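Local coordinates for protein DnaJ homolog subfamily C member 27-A (Xenopus laevis, PDB 6JMG) that binds GTP and magnesium as a Rab-family small GTPase, carries a DnaJ domain, and is possibly involved in regulating the MEK/ERK pathway, at residues S30-R35 with E173-F178; Y53-V58 with E64-I69; D217-D220 with K225-A228; K235-L240 with K259-A264. All coordinates share one frame; numbering follows the deposited sequence.

From the N terminus, helix 29-38 begins contact 1, which closes only when helix 171-187 packs against it after 137 intervening residues. Contact 2 is nested inside that long loop as a tight hairpin with five residues between its segments. The two touch where I33 CD1 lies 4.0 Å from I69 CG2, joining helix 29-38 to the sheet of the GTPase fold. Contacts 3 and 4 follow in series within the DnaJ domain, closing loops of four and 18 residues; none cross. They meet where S218 CB lies 3.6 Å from A264 CB, tying helix 218-222 to helix 254-278. The centres of contacts 1 and 3 are about 51 Å apart.

Contact 1: S30-R35 with E173-F178; sequences SCIIKR and EMFQAF. With MG (magnesium ion), chain D; GTP (guanosine-5'-triphosphate), chain C.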
loop_
_atom_site.group_PDB
_atom_site.type_symbol
_atom_site.label_atom_id
_atom_site.label_comp_id
_atom_site.label_asym_id
_atom_site.label_seq_id
_atom_site.Cartn_x
_atom_site.Cartn_y
_atom_site.Cartn_z
ATOM N N SER A 30 -4.252 3.590 -19.175
ATOM C CA SER A 30 -5.180 4.565 -19.732
ATOM C C SER A 30 -6.492 3.913 -20.152
ATOM O O SER A 30 -7.569 4.477 -19.905
ATOM C CB SER A 30 -4.518 5.312 -20.871
ATOM O OG SER A 30 -3.287 5.801 -20.424
ATOM N N CYS A 31 -6.432 2.706 -20.757
ATOM C CA CYS A 31 -7.661 2.154 -21.317
ATOM C C CYS A 31 -8.559 1.549 -20.251
ATOM O O CYS A 31 -9.782 1.609 -20.391
ATOM C CB CYS A 31 -7.396 1.055 -22.367
ATOM S SG CYS A 31 -6.523 1.449 -23.884
ATOM N N ILE A 32 -8.002 1.068 -19.137
ATOM C CA ILE A 32 -8.853 0.720 -18.003
ATOM C C ILE A 32 -9.623 1.945 -17.526
ATOM O O ILE A 32 -10.843 1.890 -17.324
ATOM C CB ILE A 32 -8.019 0.105 -16.868
ATOM C CG1 ILE A 32 -7.577 -1.318 -17.233
ATOM C CG2 ILE A 32 -8.836 0.070 -15.603
ATOM C CD1 ILE A 32 -6.576 -1.880 -16.257
ATOM N N ILE A 33 -8.941 3.087 -17.398
ATOM C CA ILE A 33 -9.608 4.272 -16.874
ATOM C C ILE A 33 -10.653 4.773 -17.863
ATOM O O ILE A 33 -11.817 5.001 -17.509
ATOM C CB ILE A 33 -8.570 5.358 -16.554
ATOM C CG1 ILE A 33 -7.701 4.923 -15.366
ATOM C CG2 ILE A 33 -9.259 6.703 -16.301
ATOM C CD1 ILE A 33 -6.366 5.640 -15.295
ATOM N N LYS A 34 -10.295 4.835 -19.140
ATOM C CA LYS A 34 -11.243 5.394 -20.090
ATOM C C LYS A 34 -12.394 4.438 -20.385
ATOM O O LYS A 34 -13.488 4.911 -20.708
ATOM C CB LYS A 34 -10.513 5.738 -21.392
ATOM C CG LYS A 34 -9.638 6.953 -21.294
ATOM C CD LYS A 34 -8.901 7.218 -22.589
ATOM C CE LYS A 34 -8.436 8.670 -22.633
ATOM N NZ LYS A 34 -7.133 8.819 -23.332
ATOM N N ARG A 35 -12.201 3.120 -20.178
ATOM C CA ARG A 35 -13.298 2.173 -20.334
ATOM C C ARG A 35 -14.393 2.419 -19.302
ATOM O O ARG A 35 -15.578 2.513 -19.652
ATOM C CB ARG A 35 -12.770 0.739 -20.235
ATOM C CG ARG A 35 -13.834 -0.380 -20.326
ATOM C CD ARG A 35 -14.536 -0.399 -21.673
ATOM N NE ARG A 35 -15.655 -1.336 -21.689
ATOM C CZ ARG A 35 -15.786 -2.343 -22.550
ATOM N NH1 ARG A 35 -14.859 -2.551 -23.485
ATOM N NH2 ARG A 35 -16.853 -3.142 -22.475
ATOM N N GLU A 173 -16.508 -4.282 -11.764
ATOM C CA GLU A 173 -16.378 -4.898 -10.454
ATOM C C GLU A 173 -15.156 -4.360 -9.733
ATOM O O GLU A 173 -15.232 -4.022 -8.546
ATOM C CB GLU A 173 -16.308 -6.421 -10.605
ATOM C CG GLU A 173 -17.551 -7.049 -11.254
ATOM C CD GLU A 173 -17.631 -6.910 -12.783
ATOM O OE1 GLU A 173 -16.727 -6.327 -13.407
ATOM O OE2 GLU A 173 -18.627 -7.377 -13.367
ATOM N N MET A 174 -14.042 -4.200 -10.463
ATOM C CA MET A 174 -12.828 -3.619 -9.886
ATOM C C MET A 174 -13.095 -2.209 -9.371
ATOM O O MET A 174 -12.830 -1.900 -8.208
ATOM C CB MET A 174 -11.707 -3.604 -10.935
ATOM C CG MET A 174 -10.377 -2.977 -10.467
ATOM S SD MET A 174 -10.231 -1.184 -10.550
ATOM C CE MET A 174 -10.017 -1.020 -12.306
ATOM N N PHE A 175 -13.670 -1.352 -10.213
ATOM C CA PHE A 175 -13.914 0.018 -9.790
ATOM C C PHE A 175 -14.914 0.093 -8.646
ATOM O O PHE A 175 -14.780 0.951 -7.759
ATOM C CB PHE A 175 -14.374 0.860 -10.980
ATOM C CG PHE A 175 -13.234 1.486 -11.711
ATOM C CD1 PHE A 175 -12.468 2.471 -11.106
ATOM C CD2 PHE A 175 -12.880 1.049 -12.967
ATOM C CE1 PHE A 175 -11.394 3.033 -11.758
ATOM C CE2 PHE A 175 -11.798 1.602 -13.626
ATOM C CZ PHE A 175 -11.052 2.598 -13.021
ATOM N N GLN A 176 -15.883 -0.817 -8.603
ATOM C CA GLN A 176 -16.822 -0.775 -7.490
ATOM C C GLN A 176 -16.138 -1.197 -6.198
ATOM O O GLN A 176 -16.329 -0.569 -5.154
ATOM C CB GLN A 176 -18.037 -1.658 -7.785
ATOM C CG GLN A 176 -19.121 -1.635 -6.711
ATOM C CD GLN A 176 -20.051 -0.428 -6.828
ATOM O OE1 GLN A 176 -20.269 0.293 -5.857
ATOM N NE2 GLN A 176 -20.598 -0.207 -8.018
ATOM N N ALA A 177 -15.286 -2.218 -6.258
ATOM C CA ALA A 177 -14.563 -2.616 -5.062
ATOM C C ALA A 177 -13.549 -1.554 -4.666
ATOM O O ALA A 177 -13.356 -1.282 -3.476
ATOM C CB ALA A 177 -13.880 -3.953 -5.292
ATOM N N PHE A 178 -12.904 -0.949 -5.665
ATOM C CA PHE A 178 -11.890 0.076 -5.449
ATOM C C PHE A 178 -12.459 1.258 -4.674
ATOM O O PHE A 178 -11.906 1.668 -3.646
ATOM C CB PHE A 178 -11.381 0.524 -6.813
ATOM C CG PHE A 178 -10.223 1.496 -6.804
ATOM C CD1 PHE A 178 -9.006 1.176 -6.230
ATOM C CD2 PHE A 178 -10.333 2.697 -7.492
ATOM C CE1 PHE A 178 -7.931 2.051 -6.314
ATOM C CE2 PHE A 178 -9.271 3.581 -7.566
ATOM C CZ PHE A 178 -8.071 3.256 -6.983
HETATM MG MG MG D . -1.359 5.412 -20.595
HETATM P PG GTP C . 1.404 3.935 -21.251
HETATM O O1G GTP C . 0.512 5.137 -21.029
HETATM O O2G GTP C . 2.166 3.562 -20.005
HETATM O O3G GTP C . 2.389 4.243 -22.366
HETATM O O3B GTP C . 0.568 2.595 -21.607
HETATM P PB GTP C . -0.851 2.230 -20.938
HETATM O O1B GTP C . -0.670 1.408 -19.690
HETATM O O2B GTP C . -1.723 3.421 -20.618
HETATM O O3A GTP C . -1.512 1.262 -22.041
HETATM P PA GTP C . -2.803 1.681 -22.897
HETATM O O1A GTP C . -4.028 1.883 -22.040
HETATM O O2A GTP C . -2.544 2.908 -23.720
HETATM O "O5'" GTP C . -2.902 0.391 -23.830
HETATM C "C5'" GTP C . -1.780 -0.019 -24.573
HETATM C "C4'" GTP C . -2.289 -0.818 -25.767
HETATM O "O4'" GTP C . -2.877 -1.992 -25.278
HETATM C "C3'" GTP C . -3.367 -0.129 -26.566
HETATM O "O3'" GTP C . -3.128 -0.538 -27.877
HETATM C "C2'" GTP C . -4.676 -0.749 -26.136
HETATM O "O2'" GTP C . -5.620 -0.910 -27.170
HETATM C "C1'" GTP C . -4.225 -2.115 -25.722
HETATM N N9 GTP C . -5.042 -2.643 -24.629
HETATM C C8 GTP C . -5.295 -2.045 -23.419
HETATM N N7 GTP C . -6.057 -2.895 -22.680
HETATM C C5 GTP C . -6.286 -4.015 -23.404
HETATM C C6 GTP C . -6.988 -5.178 -23.130
HETATM O O6 GTP C . -7.568 -5.328 -22.057
HETATM N N1 GTP C . -7.022 -6.187 -24.069
HETATM C C2 GTP C . -6.380 -6.043 -25.275
HETATM N N2 GTP C . -6.451 -7.027 -26.160
HETATM N N3 GTP C . -5.681 -4.880 -25.550
HETATM C C4 GTP C . -5.642 -3.881 -24.630
HETATM O O HOH W 1 -1.059 5.524 -18.505
HETATM O O HOH W 2 -1.824 5.345 -22.693
#
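A backbone carbonyl meets an aromatic edge here: I32 O lies near the plane of the F175 ring, 3.8 Å from its CE2. The gamma methyl of I32 comes obliquely to the same ring atom, CG2 lying 3.9 Å from F175 CE2. I32 CG2 also meets the methyl of M174, at 3.7 Å from CE, the two side chains crossing at about a right angle. M174 starts with CG anti to its backbone N (chi1 178°), and bends at the next two torsions carry CE over one face of F175 toward the rim. A flexible thioether suits this place because it can fold around both a branched side chain and a ring.

The N-terminal turn of helix 29-38 holds the nucleotide. S30 OG binds the magnesium ion at 2.0 Å, and S30 N donates to GTP O2B at 2.9 Å in a nearly straight bond. C31 N holds GTP O1A at 2.8 Å. This is the P-loop end of a Ras-family domain, where amides at a helix start may help offset phosphate charge; T48 is the second protein ligand of the metal.

Both helices lie against the sheet: I32 reaches V95, C132 and T163 on three strands, M174 touches F161 and C132, and F175 packs on I93 while stacking with Y36.

Contact 2: Y53-V58 with E64-I69; sequences YGVTKV and EIKVNI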
loop_
_atom_site.group_PDB
_atom_site.type_symbol
_atom_site.label_atom_id
_atom_site.label_comp_id
_atom_site.label_asym_id
_atom_site.label_seq_id
_atom_site.Cartn_x
_atom_site.Cartn_y
_atom_site.Cartn_z
ATOM N N TYR A 53 -4.049 14.123 -16.489
ATOM C CA TYR A 53 -4.864 14.505 -15.356
ATOM C C TYR A 53 -6.297 14.675 -15.806
ATOM O O TYR A 53 -6.566 15.287 -16.845
ATOM C CB TYR A 53 -4.375 15.813 -14.724
ATOM C CG TYR A 53 -5.312 16.355 -13.671
ATOM C CD1 TYR A 53 -5.423 15.741 -12.432
ATOM C CD2 TYR A 53 -6.115 17.464 -13.927
ATOM C CE1 TYR A 53 -6.295 16.242 -11.457
ATOM C CE2 TYR A 53 -6.989 17.966 -12.966
ATOM C CZ TYR A 53 -7.074 17.356 -11.743
ATOM O OH TYR A 53 -7.941 17.843 -10.802
ATOM N N GLY A 54 -7.213 14.178 -14.990
ATOM C CA GLY A 54 -8.620 14.338 -15.274
ATOM C C GLY A 54 -9.411 14.212 -13.995
ATOM O O GLY A 54 -8.917 13.724 -12.975
ATOM N N VAL A 55 -10.632 14.704 -14.057
ATOM C CA VAL A 55 -11.563 14.596 -12.952
ATOM C C VAL A 55 -12.773 13.822 -13.437
ATOM O O VAL A 55 -13.292 14.084 -14.529
ATOM C CB VAL A 55 -11.947 15.984 -12.415
ATOM C CG1 VAL A 55 -13.090 15.878 -11.407
ATOM C CG2 VAL A 55 -10.699 16.625 -11.781
ATOM N N THR A 56 -13.203 12.861 -12.632
ATOM C CA THR A 56 -14.444 12.147 -12.865
ATOM C C THR A 56 -15.275 12.219 -11.591
ATOM O O THR A 56 -14.778 12.563 -10.514
ATOM C CB THR A 56 -14.175 10.694 -13.283
ATOM O OG1 THR A 56 -15.416 10.040 -13.585
ATOM C CG2 THR A 56 -13.462 9.945 -12.176
ATOM N N LYS A 57 -16.551 11.891 -11.718
ATOM C CA LYS A 57 -17.471 11.881 -10.591
ATOM C C LYS A 57 -18.115 10.500 -10.491
ATOM O O LYS A 57 -18.495 9.905 -11.507
ATOM C CB LYS A 57 -18.519 12.997 -10.759
ATOM C CG LYS A 57 -19.646 13.038 -9.741
ATOM C CD LYS A 57 -20.991 12.766 -10.450
ATOM C CE LYS A 57 -22.096 12.339 -9.480
ATOM N NZ LYS A 57 -23.012 11.274 -10.010
ATOM N N VAL A 58 -18.204 9.971 -9.265
ATOM C CA VAL A 58 -18.826 8.674 -9.011
ATOM C C VAL A 58 -19.683 8.769 -7.757
ATOM O O VAL A 58 -19.455 9.620 -6.890
ATOM C CB VAL A 58 -17.798 7.537 -8.868
ATOM C CG1 VAL A 58 -16.951 7.431 -10.116
ATOM C CG2 VAL A 58 -16.937 7.723 -7.613
ATOM N N GLU A 64 -21.089 11.014 -2.560
ATOM C CA GLU A 64 -20.684 11.549 -3.849
ATOM C C GLU A 64 -19.181 11.816 -3.818
ATOM O O GLU A 64 -18.683 12.506 -2.915
ATOM C CB GLU A 64 -21.457 12.820 -4.184
ATOM C CG GLU A 64 -21.855 12.898 -5.647
ATOM C CD GLU A 64 -23.099 12.076 -5.961
ATOM O OE1 GLU A 64 -24.142 12.287 -5.303
ATOM O OE2 GLU A 64 -23.031 11.203 -6.855
ATOM N N ILE A 65 -18.459 11.251 -4.789
ATOM C CA ILE A 65 -17.000 11.272 -4.800
ATOM C C ILE A 65 -16.527 12.034 -6.032
ATOM O O ILE A 65 -16.887 11.686 -7.163
ATOM C CB ILE A 65 -16.395 9.852 -4.814
ATOM C CG1 ILE A 65 -17.117 8.900 -3.856
ATOM C CG2 ILE A 65 -14.914 9.912 -4.509
ATOM C CD1 ILE A 65 -17.292 9.425 -2.448
ATOM N N LYS A 66 -15.690 13.043 -5.815
ATOM C CA LYS A 66 -14.996 13.720 -6.899
ATOM C C LYS A 66 -13.586 13.144 -6.954
ATOM O O LYS A 66 -12.831 13.240 -5.979
ATOM C CB LYS A 66 -14.986 15.235 -6.686
ATOM C CG LYS A 66 -14.226 16.031 -7.756
ATOM C CD LYS A 66 -13.969 17.496 -7.329
ATOM C CE LYS A 66 -12.973 18.234 -8.260
ATOM N NZ LYS A 66 -11.551 18.276 -7.754
ATOM N N VAL A 67 -13.232 12.539 -8.088
ATOM C CA VAL A 67 -12.024 11.728 -8.208
ATOM C C VAL A 67 -11.032 12.456 -9.100
ATOM O O VAL A 67 -11.295 12.677 -10.285
ATOM C CB VAL A 67 -12.330 10.337 -8.777
ATOM C CG1 VAL A 67 -11.093 9.503 -8.750
ATOM C CG2 VAL A 67 -13.460 9.680 -8.011
ATOM N N ASN A 68 -9.897 12.824 -8.532
ATOM C CA ASN A 68 -8.783 13.360 -9.295
ATOM C C ASN A 68 -7.902 12.209 -9.750
ATOM O O ASN A 68 -7.282 11.533 -8.924
ATOM C CB ASN A 68 -7.972 14.342 -8.455
ATOM C CG ASN A 68 -8.769 15.564 -8.056
ATOM O OD1 ASN A 68 -8.933 16.501 -8.842
ATOM N ND2 ASN A 68 -9.277 15.558 -6.835
ATOM N N ILE A 69 -7.822 12.003 -11.056
ATOM C CA ILE A 69 -7.066 10.901 -11.623
ATOM C C ILE A 69 -5.788 11.453 -12.238
ATOM O O ILE A 69 -5.834 12.403 -13.027
ATOM C CB ILE A 69 -7.904 10.124 -12.656
ATOM C CG1 ILE A 69 -9.157 9.541 -11.987
ATOM C CG2 ILE A 69 -7.103 8.975 -13.239
ATOM C CD1 ILE A 69 -10.057 8.675 -12.920
#
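Y53 lays its ring alongside the amide of N68, the two side chains pointing the same way with ring and amide planes only 11° apart. This puts the phenol at the carbonyl end of the amide, where Y53 OH donates to N68 OD1 at 2.6 Å, tilted slightly from the carbonyl plane. N68 OD1 also takes a weak bond from K66 NZ, while N68 ND2 donates to I17 O on the next strand. An amide, with an acceptor and a donor, suits a strand flanked on both sides.

Further along the same face, K57 NZ and E64 OE2 form a salt bridge of 3.2 Å, reached by bends in both chains. V55 CG1 covers the aliphatic part of K66, lying 3.8 Å from its CG. Long polar chains fit this more open face.

The opposite face is mainly apolar. T56 CG2 sits between its backbone N and carbonyl carbon, with OG1 anti to N (chi1 -176°), and this turns the methyl toward V67 CB at 3.6 Å. V58 CG2 meets I65 CB at 3.6 Å. These groups, with I69, face helices 29-38 and 171-187; I69 touches I33 and C37, and V67 touches Y179.

The backbones pair in antiparallel register: G54-I69, T56-V67 and V58-I65 are hydrogen-bonded pairs, V55-N68 and K57-K66 non-hydrogen-bonded. Such a hairpin, with strand 51-60 at the sheet border, is the interswitch element of Ras-like GTPases.

Contact 3: D217-D220 with K225-A228; sequences DSWD and KPGA
P226 lies flat over the indole of W219, a CH-pi contact at the surface of the J domain, between its short helix 218-222 and the loop leading to helix 230-244. P226 CG stands 3.8 Å from the centroid of the five-membered ring, only 6° off the ring normal. Alongside, P226 CA approaches W219 NE1 at 3.3 Å, and the K225 carbonyl carbon lies 3.7 Å from W219 CD1. Proline suits the place: its ring is rigid, and its C-H groups are slightly polarised toward the electron-rich indole.

The next shell sets both partners. With CG beside the backbone N (chi1 -76°), W219 directs its indole toward the 225-228 loop, and the indole also touches L268 of helix 254-278. After P226, the chain turns at G227 with a positive phi of 93°, where a side chain would crowd the preceding carbonyl oxygen.

Further out, D217 is the N-cap of the helix that carries W219, a usual place for aspartate because its carboxylate can accept from helix amides left without carbonyl partners. The W219 amide bond to it is weak. D220 N donates to D217 OD2 at 3.1 Å with an angle of 154°, using the anti lone pair of that oxygen.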
loop_
_atom_site.group_PDB
_atom_site.type_symbol
_atom_site.label_atom_id
_atom_site.label_comp_id
_atom_site.label_asym_id
_atom_site.label_seq_id
_atom_site.Cartn_x
_atom_site.Cartn_y
_atom_site.Cartn_z
ATOM N N ASP A 217 13.626 -6.205 31.677
ATOM C CA ASP A 217 14.759 -5.386 31.279
ATOM C C ASP A 217 14.420 -4.696 29.962
ATOM O O ASP A 217 13.915 -5.344 29.039
ATOM C CB ASP A 217 16.020 -6.250 31.147
ATOM C CG ASP A 217 17.250 -5.445 30.785
ATOM O OD1 ASP A 217 17.914 -4.914 31.703
ATOM O OD2 ASP A 217 17.560 -5.359 29.579
ATOM N N SER A 218 14.713 -3.394 29.849
ATOM C CA SER A 218 14.273 -2.705 28.643
ATOM C C SER A 218 15.214 -2.936 27.468
ATOM O O SER A 218 14.784 -2.831 26.312
ATOM C CB SER A 218 14.174 -1.192 28.886
ATOM O OG SER A 218 13.716 -0.895 30.193
ATOM N N TRP A 219 16.450 -3.359 27.725
ATOM C CA TRP A 219 17.316 -3.747 26.625
ATOM C C TRP A 219 16.752 -4.973 25.939
ATOM O O TRP A 219 16.558 -4.987 24.716
ATOM C CB TRP A 219 18.738 -4.001 27.138
ATOM C CG TRP A 219 19.531 -2.734 27.440
ATOM C CD1 TRP A 219 20.136 -1.900 26.527
ATOM C CD2 TRP A 219 19.808 -2.173 28.731
ATOM N NE1 TRP A 219 20.760 -0.864 27.171
ATOM C CE2 TRP A 219 20.580 -1.006 28.523
ATOM C CE3 TRP A 219 19.479 -2.539 30.040
ATOM C CZ2 TRP A 219 21.029 -0.206 29.581
ATOM C CZ3 TRP A 219 19.928 -1.738 31.095
ATOM C CH2 TRP A 219 20.693 -0.586 30.855
ATOM N N ASP A 220 16.427 -5.999 26.726
ATOM C CA ASP A 220 15.932 -7.229 26.131
ATOM C C ASP A 220 14.516 -7.060 25.591
ATOM O O ASP A 220 14.117 -7.793 24.681
ATOM C CB ASP A 220 16.034 -8.370 27.150
ATOM C CG ASP A 220 17.479 -8.606 27.617
ATOM O OD1 ASP A 220 18.408 -8.393 26.797
ATOM O OD2 ASP A 220 17.688 -8.997 28.793
ATOM N N LYS A 225 21.417 -4.965 22.997
ATOM C CA LYS A 225 22.228 -5.126 24.194
ATOM C C LYS A 225 22.754 -3.773 24.656
ATOM O O LYS A 225 22.741 -2.801 23.893
ATOM C CB LYS A 225 23.389 -6.110 23.934
ATOM C CG LYS A 225 23.974 -6.127 22.508
ATOM C CD LYS A 225 24.657 -4.801 22.169
ATOM C CE LYS A 225 25.413 -4.824 20.843
ATOM N NZ LYS A 225 25.838 -3.433 20.486
ATOM N N PRO A 226 23.135 -3.643 25.930
ATOM C CA PRO A 226 23.607 -2.337 26.412
ATOM C C PRO A 226 24.753 -1.827 25.547
ATOM O O PRO A 226 25.609 -2.591 25.090
ATOM C CB PRO A 226 24.051 -2.620 27.852
ATOM C CG PRO A 226 23.235 -3.805 28.274
ATOM C CD PRO A 226 23.015 -4.631 27.024
ATOM N N GLY A 227 24.745 -0.526 25.307
ATOM C CA GLY A 227 25.716 0.089 24.431
ATOM C C GLY A 227 25.257 0.215 23.000
ATOM O O GLY A 227 26.091 0.216 22.086
ATOM N N ALA A 228 23.955 0.348 22.775
ATOM C CA ALA A 228 23.375 0.416 21.444
ATOM C C ALA A 228 23.210 1.885 21.071
ATOM O O ALA A 228 22.853 2.701 21.920
ATOM C CB ALA A 228 22.031 -0.309 21.407
#

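Contact 4: K235-L240 with K259-A264; sequences KAYRKL and KAVVNA
Aromatic-to-aliphatic packing comes first: the Y237 ring leans obliquely on V261, with Y237 CD1 3.4 Å from V261 CG1. The ring's edge runs along V262, whose CG2 lies near the ring plane and 3.9 Å from Y237 OH. Y237 reaches across because its CG is anti to the backbone N (chi1 161°), which swings the ring toward helix 259-264 although its CB does not aim there. A tyrosine suits a partly exposed place, since its flat ring offers carbons to the valines while it can carry a polar hydroxyl.

Purely aliphatic contact makes up the rest. V261 splits its two methyls between partners: CG1 serves Y237, and CG2 meets L240 CD1 at 3.7 Å. A beta-branched residue can thus fill the groove between side chains one helical turn apart on the other helix.

The two helices run antiparallel: the axes of the two short segments approach to 10.1 Å, with 169° between their directions, forming the helical hairpin of the J domain. L240 and V261 are also covered by L222 of helix 218-222, L240 by S208 and R211 and V261 by I212 of helix 203-213, while Y237 touches F258 and R265 along helix 254-278.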
loop_
_atom_site.group_PDB
_atom_site.type_symbol
_atom_site.label_atom_id
_atom_site.label_comp_id
_atom_site.label_asym_id
_atom_site.label_seq_id
_atom_site.Cartn_x
_atom_site.Cartn_y
_atom_site.Cartn_z
ATOM N N LYS A 235 15.459 1.845 15.699
ATOM C CA LYS A 235 15.024 0.933 14.653
ATOM C C LYS A 235 14.480 -0.363 15.222
ATOM O O LYS A 235 13.551 -0.942 14.649
ATOM C CB LYS A 235 16.165 0.645 13.671
ATOM C CG LYS A 235 16.731 1.873 12.926
ATOM C CD LYS A 235 15.715 2.727 12.098
ATOM C CE LYS A 235 14.445 2.015 11.596
ATOM N NZ LYS A 235 13.597 2.893 10.728
ATOM N N ALA A 236 14.961 -0.776 16.390
ATOM C CA ALA A 236 14.291 -1.850 17.109
ATOM C C ALA A 236 12.874 -1.438 17.487
ATOM O O ALA A 236 11.922 -2.209 17.304
ATOM C CB ALA A 236 15.100 -2.236 18.352
ATOM N N TYR A 237 12.711 -0.206 17.978
ATOM C CA TYR A 237 11.401 0.222 18.438
ATOM C C TYR A 237 10.390 0.229 17.301
ATOM O O TYR A 237 9.245 -0.204 17.489
ATOM C CB TYR A 237 11.459 1.611 19.102
ATOM C CG TYR A 237 10.079 2.254 19.149
ATOM C CD1 TYR A 237 9.189 1.959 20.179
ATOM C CD2 TYR A 237 9.644 3.102 18.132
ATOM C CE1 TYR A 237 7.906 2.501 20.203
ATOM C CE2 TYR A 237 8.366 3.644 18.149
ATOM C CZ TYR A 237 7.504 3.345 19.187
ATOM O OH TYR A 237 6.242 3.893 19.204
ATOM N N ARG A 238 10.769 0.737 16.122
ATOM C CA ARG A 238 9.741 0.900 15.097
ATOM C C ARG A 238 9.257 -0.447 14.573
ATOM O O ARG A 238 8.099 -0.558 14.154
ATOM C CB ARG A 238 10.240 1.766 13.939
ATOM C CG ARG A 238 11.193 2.852 14.352
ATOM C CD ARG A 238 11.297 4.014 13.382
ATOM N NE ARG A 238 11.984 5.117 14.053
ATOM C CZ ARG A 238 13.131 5.660 13.665
ATOM N NH1 ARG A 238 13.734 5.215 12.580
ATOM N NH2 ARG A 238 13.670 6.649 14.371
ATOM N N LYS A 239 10.074 -1.499 14.657
ATOM C CA LYS A 239 9.559 -2.756 14.130
ATOM C C LYS A 239 8.585 -3.401 15.099
ATOM O O LYS A 239 7.608 -4.025 14.667
ATOM C CB LYS A 239 10.706 -3.721 13.813
ATOM C CG LYS A 239 11.437 -3.395 12.525
ATOM C CD LYS A 239 12.770 -4.111 12.414
ATOM C CE LYS A 239 13.385 -4.391 13.771
ATOM N NZ LYS A 239 14.830 -4.756 13.658
ATOM N N LEU A 240 8.776 -3.158 16.395
ATOM C CA LEU A 240 7.794 -3.567 17.387
ATOM C C LEU A 240 6.546 -2.686 17.335
ATOM O O LEU A 240 5.424 -3.183 17.478
ATOM C CB LEU A 240 8.432 -3.520 18.774
ATOM C CG LEU A 240 9.366 -4.685 19.088
ATOM C CD1 LEU A 240 10.157 -4.458 20.377
ATOM C CD2 LEU A 240 8.567 -5.976 19.155
ATOM N N LYS A 259 2.550 -0.110 25.029
ATOM C CA LYS A 259 2.957 0.821 26.075
ATOM C C LYS A 259 4.309 0.429 26.672
ATOM O O LYS A 259 5.141 1.298 26.979
ATOM C CB LYS A 259 1.876 0.877 27.160
ATOM C CG LYS A 259 2.191 1.830 28.311
ATOM C CD LYS A 259 1.116 1.803 29.404
ATOM C CE LYS A 259 -0.294 1.622 28.818
ATOM N NZ LYS A 259 -1.385 2.240 29.654
ATOM N N ALA A 260 4.558 -0.874 26.829
ATOM C CA ALA A 260 5.813 -1.302 27.432
ATOM C C ALA A 260 6.978 -1.015 26.504
ATOM O O ALA A 260 8.047 -0.568 26.942
ATOM C CB ALA A 260 5.753 -2.788 27.779
ATOM N N VAL A 261 6.773 -1.256 25.213
ATOM C CA VAL A 261 7.795 -0.966 24.217
ATOM C C VAL A 261 8.078 0.538 24.167
ATOM O O VAL A 261 9.241 0.974 24.136
ATOM C CB VAL A 261 7.345 -1.545 22.861
ATOM C CG1 VAL A 261 7.968 -0.802 21.708
ATOM C CG2 VAL A 261 7.699 -3.017 22.808
ATOM N N VAL A 262 7.025 1.351 24.160
ATOM C CA VAL A 262 7.207 2.797 24.201
ATOM C C VAL A 262 8.054 3.197 25.402
ATOM O O VAL A 262 9.044 3.920 25.271
ATOM C CB VAL A 262 5.839 3.491 24.224
ATOM C CG1 VAL A 262 5.998 4.959 24.604
ATOM C CG2 VAL A 262 5.166 3.281 22.882
ATOM N N ASN A 263 7.722 2.670 26.576
ATOM C CA ASN A 263 8.415 3.106 27.780
ATOM C C ASN A 263 9.839 2.602 27.822
ATOM O O ASN A 263 10.709 3.281 28.377
ATOM C CB ASN A 263 7.667 2.654 29.024
ATOM C CG ASN A 263 6.447 3.475 29.271
ATOM O OD1 ASN A 263 6.306 4.577 28.721
ATOM N ND2 ASN A 263 5.539 2.956 30.090
ATOM N N ALA A 264 10.083 1.410 27.280
ATOM C CA ALA A 264 11.438 0.890 27.212
ATOM C C ALA A 264 12.305 1.784 26.348
ATOM O O ALA A 264 13.422 2.144 26.731
ATOM C CB ALA A 264 11.431 -0.543 26.664
#